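Local coordinates for extracellular solute-binding protein, family 1 (Bifidobacterium longum subsp. infantis, PDB 6FTH) that probably binds human milk oligosaccharides outside the cell and delivers them to an ABC transporter for uptake, at residues Val34-Ala39 against Pro403-Arg408; Thr171-Leu176 against Ser318-Ser323; Tyr448-Val453 against Lys512-Tyr517. All blocks are in the same frame, centred on the assembly; numbering follows the deposited sequence.

In the fold
Contact 1 and contact 2 lie on opposite sides of the chain's centre, with centres about 42 Å apart. The first lies on strand 29-36 in one four-stranded sheet; the second joins helix 173-185 to the loop that follows strand 311-313 of the other sheet. This is consistent with the two α/β lobes of a solute-binding protein. Both segments of contact 2 fall between those of contact 1 in sequence. Contact 3 comes later in the chain, where helix 503-518 packs on a loop; its centre is about 30 Å from each of the others. None of the three touches another, and the closest pair, contacts 1 and 3, keeps about 14 Å between nearest atoms.

Contact 1 (Val34-Ala39 against Pro403-Arg408); sequences VVKRPA and PGLADR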
loop_
_atom_site.group_PDB
_atom_site.type_symbol
_atom_site.label_atom_id
_atom_site.label_comp_id
_atom_site.label_asym_id
_atom_site.label_seq_id
_atom_site.Cartn_x
_atom_site.Cartn_y
_atom_site.Cartn_z
ATOM N N VAL A 34 7.301 9.897 -17.587
ATOM C CA VAL A 34 7.578 9.060 -16.424
ATOM C C VAL A 34 7.380 9.899 -15.175
ATOM O O VAL A 34 8.074 10.902 -14.980
ATOM C CB VAL A 34 8.998 8.474 -16.433
ATOM C CG1 VAL A 34 9.163 7.475 -15.276
ATOM C CG2 VAL A 34 9.345 7.857 -17.776
ATOM N N VAL A 35 6.443 9.487 -14.338
ATOM C CA VAL A 35 6.239 10.074 -13.022
ATOM C C VAL A 35 7.231 9.381 -12.096
ATOM O O VAL A 35 7.240 8.146 -11.998
ATOM C CB VAL A 35 4.791 9.882 -12.547
ATOM C CG1 VAL A 35 4.566 10.533 -11.202
ATOM C CG2 VAL A 35 3.797 10.414 -13.593
ATOM N N LYS A 36 8.099 10.168 -11.464
ATOM C CA LYS A 36 9.291 9.667 -10.797
ATOM C C LYS A 36 9.129 9.532 -9.283
ATOM O O LYS A 36 8.558 10.399 -8.606
ATOM C CB LYS A 36 10.474 10.598 -11.076
ATOM C CG LYS A 36 10.912 10.678 -12.534
ATOM C CD LYS A 36 11.597 9.406 -13.094
ATOM C CE LYS A 36 12.928 9.093 -12.428
ATOM N NZ LYS A 36 13.826 10.313 -12.448
ATOM N N ARG A 37 9.684 8.451 -8.750
ATOM C CA ARG A 37 9.848 8.322 -7.315
ATOM C C ARG A 37 10.820 9.391 -6.815
ATOM O O ARG A 37 11.769 9.757 -7.515
ATOM C CB ARG A 37 10.474 6.968 -7.020
ATOM C CG ARG A 37 10.544 6.569 -5.573
ATOM C CD ARG A 37 11.441 5.370 -5.463
ATOM N NE ARG A 37 11.501 4.804 -4.130
ATOM C CZ ARG A 37 12.286 5.247 -3.150
ATOM N NH1 ARG A 37 13.069 6.312 -3.322
ATOM N NH2 ARG A 37 12.286 4.630 -1.977
ATOM N N PRO A 38 10.634 9.884 -5.597
ATOM C CA PRO A 38 11.685 10.708 -5.001
ATOM C C PRO A 38 13.002 9.947 -4.933
ATOM O O PRO A 38 13.038 8.711 -4.921
ATOM C CB PRO A 38 11.146 11.017 -3.598
ATOM C CG PRO A 38 9.670 10.926 -3.730
ATOM C CD PRO A 38 9.428 9.822 -4.754
ATOM N N ALA A 39 14.096 10.704 -4.919
ATOM C CA ALA A 39 15.449 10.200 -4.671
ATOM C C ALA A 39 16.056 9.485 -5.865
ATOM O O ALA A 39 17.119 8.855 -5.712
ATOM C CB ALA A 39 15.537 9.269 -3.454
ATOM N N PRO A 403 19.880 4.995 -9.420
ATOM C CA PRO A 403 19.968 4.799 -10.874
ATOM C C PRO A 403 18.919 3.841 -11.420
ATOM O O PRO A 403 19.184 3.051 -12.337
ATOM C CB PRO A 403 21.372 4.221 -11.045
ATOM C CG PRO A 403 21.507 3.339 -9.816
ATOM C CD PRO A 403 20.848 4.147 -8.700
ATOM N N GLY A 404 17.712 3.976 -10.906
ATOM C CA GLY A 404 16.579 3.246 -11.426
ATOM C C GLY A 404 15.293 3.881 -10.961
ATOM O O GLY A 404 15.283 4.962 -10.373
ATOM N N LEU A 405 14.194 3.202 -11.253
ATOM C CA LEU A 405 12.882 3.675 -10.851
ATOM C C LEU A 405 12.411 3.064 -9.539
ATOM O O LEU A 405 11.441 3.560 -8.954
ATOM C CB LEU A 405 11.874 3.351 -11.957
ATOM C CG LEU A 405 12.248 3.858 -13.364
ATOM C CD1 LEU A 405 11.188 3.553 -14.381
ATOM C CD2 LEU A 405 12.514 5.361 -13.347
ATOM N N ALA A 406 13.073 2.015 -9.070
ATOM C CA ALA A 406 12.789 1.348 -7.775
ATOM C C ALA A 406 11.345 0.836 -7.774
ATOM O O ALA A 406 10.878 0.326 -8.810
ATOM C CB ALA A 406 13.178 2.234 -6.620
ATOM N N ASP A 407 10.641 0.968 -6.646
ATOM C CA ASP A 407 9.309 0.398 -6.527
ATOM C C ASP A 407 8.291 1.075 -7.436
ATOM O O ASP A 407 7.206 0.527 -7.624
ATOM C CB ASP A 407 8.853 0.451 -5.069
ATOM C CG ASP A 407 8.779 1.857 -4.543
ATOM O OD1 ASP A 407 9.831 2.523 -4.485
ATOM O OD2 ASP A 407 7.657 2.312 -4.272
ATOM N N ARG A 408 8.615 2.223 -8.019
ATOM C CA ARG A 408 7.730 2.881 -8.964
ATOM C C ARG A 408 7.857 2.336 -10.400
ATOM O O ARG A 408 7.217 2.858 -11.307
ATOM C CB ARG A 408 8.009 4.390 -8.963
ATOM C CG ARG A 408 7.180 5.203 -7.995
ATOM C CD ARG A 408 7.377 4.830 -6.531
ATOM N NE ARG A 408 6.972 5.963 -5.681
ATOM C CZ ARG A 408 7.146 6.037 -4.362
ATOM N NH1 ARG A 408 7.680 5.032 -3.687
ATOM N NH2 ARG A 408 6.782 7.140 -3.711
HETATM O O HOH W 1 10.701 6.199 -10.334
HETATM O O HOH W 2 9.993 2.532 -1.230
#
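With CG of Arg37 anti to the backbone N (chi1 -172°) and the chain extended as far as NE, its guanidinium is carried to the carboxylate of Asp407, whose chi1 of 61° lifts OD1 to meet it. Arg37 NE bonds Asp407 OD1 at 2.8 Å, in the guanidinium plane and nearly along the C-O axis, the two flat groups standing almost perpendicular. Arg408, bent at chi2, doubles back so that its NH1 takes the syn lone pair of Asp407 OD2 at 2.8 Å. One face of its guanidinium lies against the Arg37 chain, Arg37 CG 3.6 Å from Arg408 NE, and that NE is paired with Glu67. Arg37 NH1 turns back to Pro38 O, 2.9 Å away. Replacing Arg37 by an alanine is likely to leave Asp407 OD1 without its closest charged mate and the Arg408 guanidinium without the chain on its face. The Lys36 and Leu405 side chains cross at about a right angle, Lys36 CE 3.9 Å from Leu405 CD2, while Lys36 NZ reaches Glu64. A water joins Arg37 N to Leu405 O. This salt-bridge network, two arginines sharing one aspartate, ties the loop before strand 418-420 to strand 29-36 of an α/β lobe.

Contact 2 (Thr171-Leu176 against Ser318-Ser323); sequences TTWDEL and SAPGVS
Trp173 lays one face of its indole against Ala319. CB of the alanine stands 3.6 Å from the centroid of the six-membered ring and only 10° off the ring normal, a CH-pi contact over the middle of the ring. A chi1 of -77° sets CG of the tryptophan beside the backbone N and anti to the carbonyl carbon, and a chi2 of 2° turns the indole so that one face meets the alanine. The Pro320 side chain comes in next to the alanine, with Pro320 CD 3.5 Å from Trp173 CE3. The indole is fixed further by partners elsewhere: NE1 bonds Ser219 OG, and the ring stacks with Tyr257 of helix 249-263.

The backbones meet just before the helix. Ser318 N gives to Thr171 O at 2.9 Å in a nearly straight bond, and Ser318 O takes Trp173 N, also at 2.9 Å. Ser318 is thus gripped through both its N and its O by the residues flanking Thr172, the pattern of a single parallel bridge. Its OG leans back beside its own N, where it bonds Thr327 OG1 and shares a water with Thr171 O.

Thr172 holds OG1 between its backbone N and carbonyl carbon, and from there OG1 accepts Glu175 N at 3.0 Å. Glu175, extended at chi2, reaches back to the residue before the N-cap: its OE1 accepts both Thr171 N, 2.8 Å away, and Thr171 OG1. Those bonds probably help to hold Thr171, whose O faces the loop. Ala319 to Val322 form a type II turn, with Gly321 at its third position. Taken together this is a threonine N-cap with a beta bridge attached, joining the first turn of helix 173-185 to the loop beyond strand 311-313.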
loop_
_atom_site.group_PDB
_atom_site.type_symbol
_atom_site.label_atom_id
_atom_site.label_comp_id
_atom_site.label_asym_id
_atom_site.label_seq_id
_atom_site.Cartn_x
_atom_site.Cartn_y
_atom_site.Cartn_z
ATOM N N THR A 171 -2.197 -11.201 23.903
ATOM C CA THR A 171 -3.045 -11.869 22.915
ATOM C C THR A 171 -4.517 -11.482 22.998
ATOM O O THR A 171 -5.308 -12.006 22.216
ATOM C CB THR A 171 -2.945 -13.389 23.009
ATOM O OG1 THR A 171 -3.563 -13.850 24.218
ATOM C CG2 THR A 171 -1.491 -13.849 22.929
ATOM N N THR A 172 -4.892 -10.580 23.909
ATOM C CA THR A 172 -6.244 -10.041 23.988
ATOM C C THR A 172 -6.139 -8.538 24.251
ATOM O O THR A 172 -5.097 -8.033 24.689
ATOM C CB THR A 172 -7.040 -10.648 25.164
ATOM O OG1 THR A 172 -6.435 -10.206 26.393
ATOM C CG2 THR A 172 -7.077 -12.170 25.114
ATOM N N TRP A 173 -7.230 -7.803 23.991
ATOM C CA TRP A 173 -7.254 -6.378 24.322
ATOM C C TRP A 173 -6.961 -6.119 25.802
ATOM O O TRP A 173 -6.282 -5.135 26.138
ATOM C CB TRP A 173 -8.584 -5.737 23.931
ATOM C CG TRP A 173 -8.728 -5.450 22.455
ATOM C CD1 TRP A 173 -7.835 -5.726 21.457
ATOM C CD2 TRP A 173 -9.848 -4.819 21.826
ATOM N NE1 TRP A 173 -8.339 -5.320 20.239
ATOM C CE2 TRP A 173 -9.564 -4.739 20.443
ATOM C CE3 TRP A 173 -11.053 -4.307 22.298
ATOM C CZ2 TRP A 173 -10.461 -4.179 19.526
ATOM C CZ3 TRP A 173 -11.933 -3.739 21.395
ATOM C CH2 TRP A 173 -11.642 -3.695 20.029
ATOM N N ASP A 174 -7.453 -6.977 26.702
ATOM C CA ASP A 174 -7.168 -6.776 28.133
ATOM C C ASP A 174 -5.683 -6.951 28.431
ATOM O O ASP A 174 -5.098 -6.176 29.201
ATOM C CB ASP A 174 -7.963 -7.762 28.984
ATOM C CG ASP A 174 -9.424 -7.350 29.192
ATOM O OD1 ASP A 174 -9.823 -6.241 28.783
ATOM O OD2 ASP A 174 -10.170 -8.160 29.791
ATOM N N GLU A 175 -5.065 -7.998 27.870
ATOM C CA GLU A 175 -3.632 -8.212 28.060
ATOM C C GLU A 175 -2.833 -7.067 27.458
ATOM O O GLU A 175 -1.824 -6.633 28.033
ATOM C CB GLU A 175 -3.212 -9.541 27.422
ATOM C CG GLU A 175 -3.667 -10.756 28.212
ATOM C CD GLU A 175 -3.365 -12.080 27.536
ATOM O OE1 GLU A 175 -2.716 -12.092 26.468
ATOM O OE2 GLU A 175 -3.758 -13.121 28.097
ATOM N N LEU A 176 -3.282 -6.535 26.310
ATOM C CA LEU A 176 -2.590 -5.388 25.731
ATOM C C LEU A 176 -2.665 -4.174 26.652
ATOM O O LEU A 176 -1.657 -3.479 26.853
ATOM C CB LEU A 176 -3.118 -5.071 24.335
ATOM C CG LEU A 176 -2.576 -3.816 23.665
ATOM C CD1 LEU A 176 -1.067 -3.878 23.465
ATOM C CD2 LEU A 176 -3.308 -3.613 22.340
ATOM N N SER A 318 -6.649 -10.290 20.262
ATOM C CA SER A 318 -8.065 -10.514 20.002
ATOM C C SER A 318 -8.933 -9.578 20.837
ATOM O O SER A 318 -8.667 -9.348 22.017
ATOM C CB SER A 318 -8.443 -11.959 20.345
ATOM O OG SER A 318 -7.681 -12.911 19.634
ATOM N N ALA A 319 -10.003 -9.082 20.231
ATOM C CA ALA A 319 -10.994 -8.308 20.952
ATOM C C ALA A 319 -11.866 -9.248 21.784
ATOM O O ALA A 319 -11.997 -10.433 21.471
ATOM C CB ALA A 319 -11.870 -7.575 19.953
ATOM N N PRO A 320 -12.504 -8.737 22.829
ATOM C CA PRO A 320 -13.420 -9.571 23.619
ATOM C C PRO A 320 -14.476 -10.239 22.744
ATOM O O PRO A 320 -15.081 -9.609 21.872
ATOM C CB PRO A 320 -14.058 -8.565 24.587
ATOM C CG PRO A 320 -13.169 -7.388 24.600
ATOM C CD PRO A 320 -12.449 -7.344 23.294
ATOM N N GLY A 321 -14.682 -11.532 22.964
ATOM C CA GLY A 321 -15.668 -12.291 22.239
ATOM C C GLY A 321 -15.151 -12.977 20.995
ATOM O O GLY A 321 -15.860 -13.802 20.432
ATOM N N VAL A 322 -13.932 -12.665 20.565
ATOM C CA VAL A 322 -13.380 -13.136 19.303
ATOM C C VAL A 322 -12.300 -14.169 19.609
ATOM O O VAL A 322 -11.291 -13.851 20.251
ATOM C CB VAL A 322 -12.825 -11.960 18.480
ATOM C CG1 VAL A 322 -12.338 -12.443 17.123
ATOM C CG2 VAL A 322 -13.898 -10.870 18.327
ATOM N N SER A 323 -12.502 -15.394 19.134
ATOM C CA SER A 323 -11.555 -16.448 19.398
ATOM C C SER A 323 -10.261 -16.219 18.618
ATOM O O SER A 323 -10.239 -15.502 17.607
ATOM C CB SER A 323 -12.132 -17.791 18.969
ATOM O OG SER A 323 -12.257 -17.819 17.558
HETATM O O HOH W 3 -6.409 -14.445 21.549
#

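Contact 3 (Tyr448-Val453 against Lys512-Tyr517); sequences YIPDYV and KWYDIY
Trp513 meets Val453 through its CB, which sits 3.7 Å from Val453 CG1; its indole leads away from the loop, and NE1 bonds Asp459. Val453 CG1, anti to its own backbone N (chi1 178°), also lies 3.6 Å from Tyr514 N.

Tyr514 turns the edge of its ring to Tyr448-Pro450. Pro450 CD comes to that edge, 3.8 Å from Tyr514 CE1, and Tyr448 O lies near the ring plane there too, while Ile449 adds a looser apolar contact. The hydroxyl passes on to Val445 O, so the far end of this side chain is satisfied.

One turn later Tyr517 covers the end of the type I turn formed by Pro450 to Val453. Val453 CA is over one face of the ring, 3.9 Å from its centroid, and Tyr452 O rests on that face toward the rim, 3.1 Å from Tyr517 CE2. The Tyr452 ring slides past in the opposite direction and offers its edge, Tyr452 CD1 to Tyr517 CD2 at 3.8 Å. A water bridges Tyr452 OH and Tyr517 O, and Tyr517 OH makes a weak bond to Asn454 O, just past the turn.

The chemistry is therefore that of aromatic and aliphatic groups fitted together, with water as the polar link: the hold of 448-453 on 512-517 probably rests mainly on shape and burial.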
loop_
_atom_site.group_PDB
_atom_site.type_symbol
_atom_site.label_atom_id
_atom_site.label_comp_id
_atom_site.label_asym_id
_atom_site.label_seq_id
_atom_site.Cartn_x
_atom_site.Cartn_y
_atom_site.Cartn_z
ATOM N N TYR A 448 -12.746 -10.832 1.862
ATOM C CA TYR A 448 -11.879 -9.724 1.476
ATOM C C TYR A 448 -12.337 -9.285 0.099
ATOM O O TYR A 448 -12.490 -10.131 -0.790
ATOM C CB TYR A 448 -10.416 -10.217 1.408
ATOM C CG TYR A 448 -9.383 -9.165 1.064
ATOM C CD1 TYR A 448 -8.810 -8.406 2.053
ATOM C CD2 TYR A 448 -8.962 -8.965 -0.251
ATOM C CE1 TYR A 448 -7.855 -7.443 1.746
ATOM C CE2 TYR A 448 -7.993 -8.028 -0.555
ATOM C CZ TYR A 448 -7.469 -7.276 0.456
ATOM O OH TYR A 448 -6.528 -6.312 0.144
ATOM N N ILE A 449 -12.578 -7.992 -0.090
ATOM C CA ILE A 449 -12.906 -7.465 -1.411
ATOM C C ILE A 449 -11.629 -7.436 -2.239
ATOM O O ILE A 449 -10.725 -6.656 -1.918
ATOM C CB ILE A 449 -13.522 -6.066 -1.304
ATOM C CG1 ILE A 449 -14.793 -6.104 -0.441
ATOM C CG2 ILE A 449 -13.779 -5.517 -2.695
ATOM C CD1 ILE A 449 -15.228 -4.718 -0.002
ATOM N N PRO A 450 -11.483 -8.279 -3.262
ATOM C CA PRO A 450 -10.194 -8.340 -3.967
ATOM C C PRO A 450 -9.787 -7.014 -4.584
ATOM O O PRO A 450 -10.619 -6.180 -4.985
ATOM C CB PRO A 450 -10.412 -9.428 -5.031
ATOM C CG PRO A 450 -11.437 -10.324 -4.419
ATOM C CD PRO A 450 -12.382 -9.358 -3.713
ATOM N N ASP A 451 -8.467 -6.829 -4.652
ATOM C CA ASP A 451 -7.908 -5.576 -5.105
ATOM C C ASP A 451 -8.332 -5.237 -6.531
ATOM O O ASP A 451 -8.316 -4.058 -6.901
ATOM C CB ASP A 451 -6.384 -5.676 -5.031
ATOM C CG ASP A 451 -5.871 -5.949 -3.632
ATOM O OD1 ASP A 451 -6.625 -5.713 -2.664
ATOM O OD2 ASP A 451 -4.689 -6.391 -3.503
ATOM N N TYR A 452 -8.704 -6.229 -7.331
ATOM C CA TYR A 452 -9.061 -6.028 -8.730
ATOM C C TYR A 452 -10.531 -5.654 -8.950
ATOM O O TYR A 452 -10.937 -5.465 -10.102
ATOM C CB TYR A 452 -8.703 -7.271 -9.548
ATOM C CG TYR A 452 -9.133 -8.607 -8.977
ATOM C CD1 TYR A 452 -10.444 -9.043 -9.111
ATOM C CD2 TYR A 452 -8.228 -9.444 -8.346
ATOM C CE1 TYR A 452 -10.842 -10.245 -8.624
ATOM C CE2 TYR A 452 -8.633 -10.668 -7.838
ATOM C CZ TYR A 452 -9.937 -11.066 -7.987
ATOM O OH TYR A 452 -10.384 -12.281 -7.481
ATOM N N VAL A 453 -11.340 -5.551 -7.900
ATOM C CA VAL A 453 -12.749 -5.190 -8.067
ATOM C C VAL A 453 -12.805 -3.709 -8.416
ATOM O O VAL A 453 -12.558 -2.863 -7.557
ATOM C CB VAL A 453 -13.556 -5.488 -6.797
ATOM C CG1 VAL A 453 -15.024 -5.067 -6.972
ATOM C CG2 VAL A 453 -13.494 -6.966 -6.466
ATOM N N LYS A 512 -22.309 -5.211 -5.773
ATOM C CA LYS A 512 -22.543 -5.529 -7.179
ATOM C C LYS A 512 -21.240 -5.831 -7.901
ATOM O O LYS A 512 -21.128 -6.838 -8.602
ATOM C CB LYS A 512 -23.260 -4.361 -7.854
ATOM C CG LYS A 512 -23.515 -4.596 -9.339
ATOM C CD LYS A 512 -24.270 -3.468 -9.972
ATOM C CE LYS A 512 -23.412 -2.254 -10.096
ATOM N NZ LYS A 512 -24.085 -1.119 -10.822
ATOM N N TRP A 513 -20.251 -4.954 -7.772
ATOM C CA TRP A 513 -19.002 -5.177 -8.505
ATOM C C TRP A 513 -18.220 -6.343 -7.918
ATOM O O TRP A 513 -17.601 -7.120 -8.654
ATOM C CB TRP A 513 -18.173 -3.905 -8.528
ATOM C CG TRP A 513 -18.809 -2.892 -9.420
ATOM C CD1 TRP A 513 -19.508 -1.785 -9.038
ATOM C CD2 TRP A 513 -18.915 -2.964 -10.845
ATOM N NE1 TRP A 513 -20.029 -1.143 -10.148
ATOM C CE2 TRP A 513 -19.689 -1.859 -11.263
ATOM C CE3 TRP A 513 -18.438 -3.860 -11.809
ATOM C CZ2 TRP A 513 -19.956 -1.603 -12.612
ATOM C CZ3 TRP A 513 -18.713 -3.608 -13.150
ATOM C CH2 TRP A 513 -19.470 -2.487 -13.534
ATOM N N TYR A 514 -18.257 -6.496 -6.595
ATOM C CA TYR A 514 -17.667 -7.682 -5.993
ATOM C C TYR A 514 -18.262 -8.950 -6.600
ATOM O O TYR A 514 -17.539 -9.893 -6.947
ATOM C CB TYR A 514 -17.899 -7.615 -4.494
ATOM C CG TYR A 514 -17.532 -8.846 -3.736
ATOM C CD1 TYR A 514 -16.228 -9.059 -3.273
ATOM C CD2 TYR A 514 -18.492 -9.787 -3.442
ATOM C CE1 TYR A 514 -15.895 -10.204 -2.549
ATOM C CE2 TYR A 514 -18.178 -10.919 -2.717
ATOM C CZ TYR A 514 -16.874 -11.129 -2.265
ATOM O OH TYR A 514 -16.586 -12.284 -1.546
ATOM N N ASP A 515 -19.581 -8.990 -6.740
ATOM C CA ASP A 515 -20.240 -10.160 -7.324
ATOM C C ASP A 515 -19.825 -10.359 -8.782
ATOM O O ASP A 515 -19.508 -11.477 -9.199
ATOM C CB ASP A 515 -21.760 -10.012 -7.212
ATOM C CG ASP A 515 -22.268 -10.153 -5.800
ATOM O OD1 ASP A 515 -21.515 -10.615 -4.918
ATOM O OD2 ASP A 515 -23.437 -9.803 -5.565
ATOM N N ILE A 516 -19.823 -9.285 -9.573
ATOM C CA ILE A 516 -19.437 -9.380 -10.987
ATOM C C ILE A 516 -18.048 -9.998 -11.120
ATOM O O ILE A 516 -17.819 -10.884 -11.956
ATOM C CB ILE A 516 -19.506 -7.993 -11.652
ATOM C CG1 ILE A 516 -20.972 -7.580 -11.866
ATOM C CG2 ILE A 516 -18.732 -7.970 -12.969
ATOM C CD1 ILE A 516 -21.153 -6.122 -12.286
ATOM N N TYR A 517 -17.102 -9.542 -10.288
ATOM C CA TYR A 517 -15.705 -9.969 -10.419
ATOM C C TYR A 517 -15.431 -11.333 -9.786
ATOM O O TYR A 517 -14.503 -12.028 -10.210
ATOM C CB TYR A 517 -14.780 -8.936 -9.778
ATOM C CG TYR A 517 -14.360 -7.799 -10.666
ATOM C CD1 TYR A 517 -15.090 -6.617 -10.732
ATOM C CD2 TYR A 517 -13.182 -7.886 -11.408
ATOM C CE1 TYR A 517 -14.666 -5.566 -11.536
ATOM C CE2 TYR A 517 -12.763 -6.846 -12.211
ATOM C CZ TYR A 517 -13.496 -5.688 -12.268
ATOM O OH TYR A 517 -13.032 -4.662 -13.071
HETATM O O HOH W 4 -12.233 -13.685 -8.665
#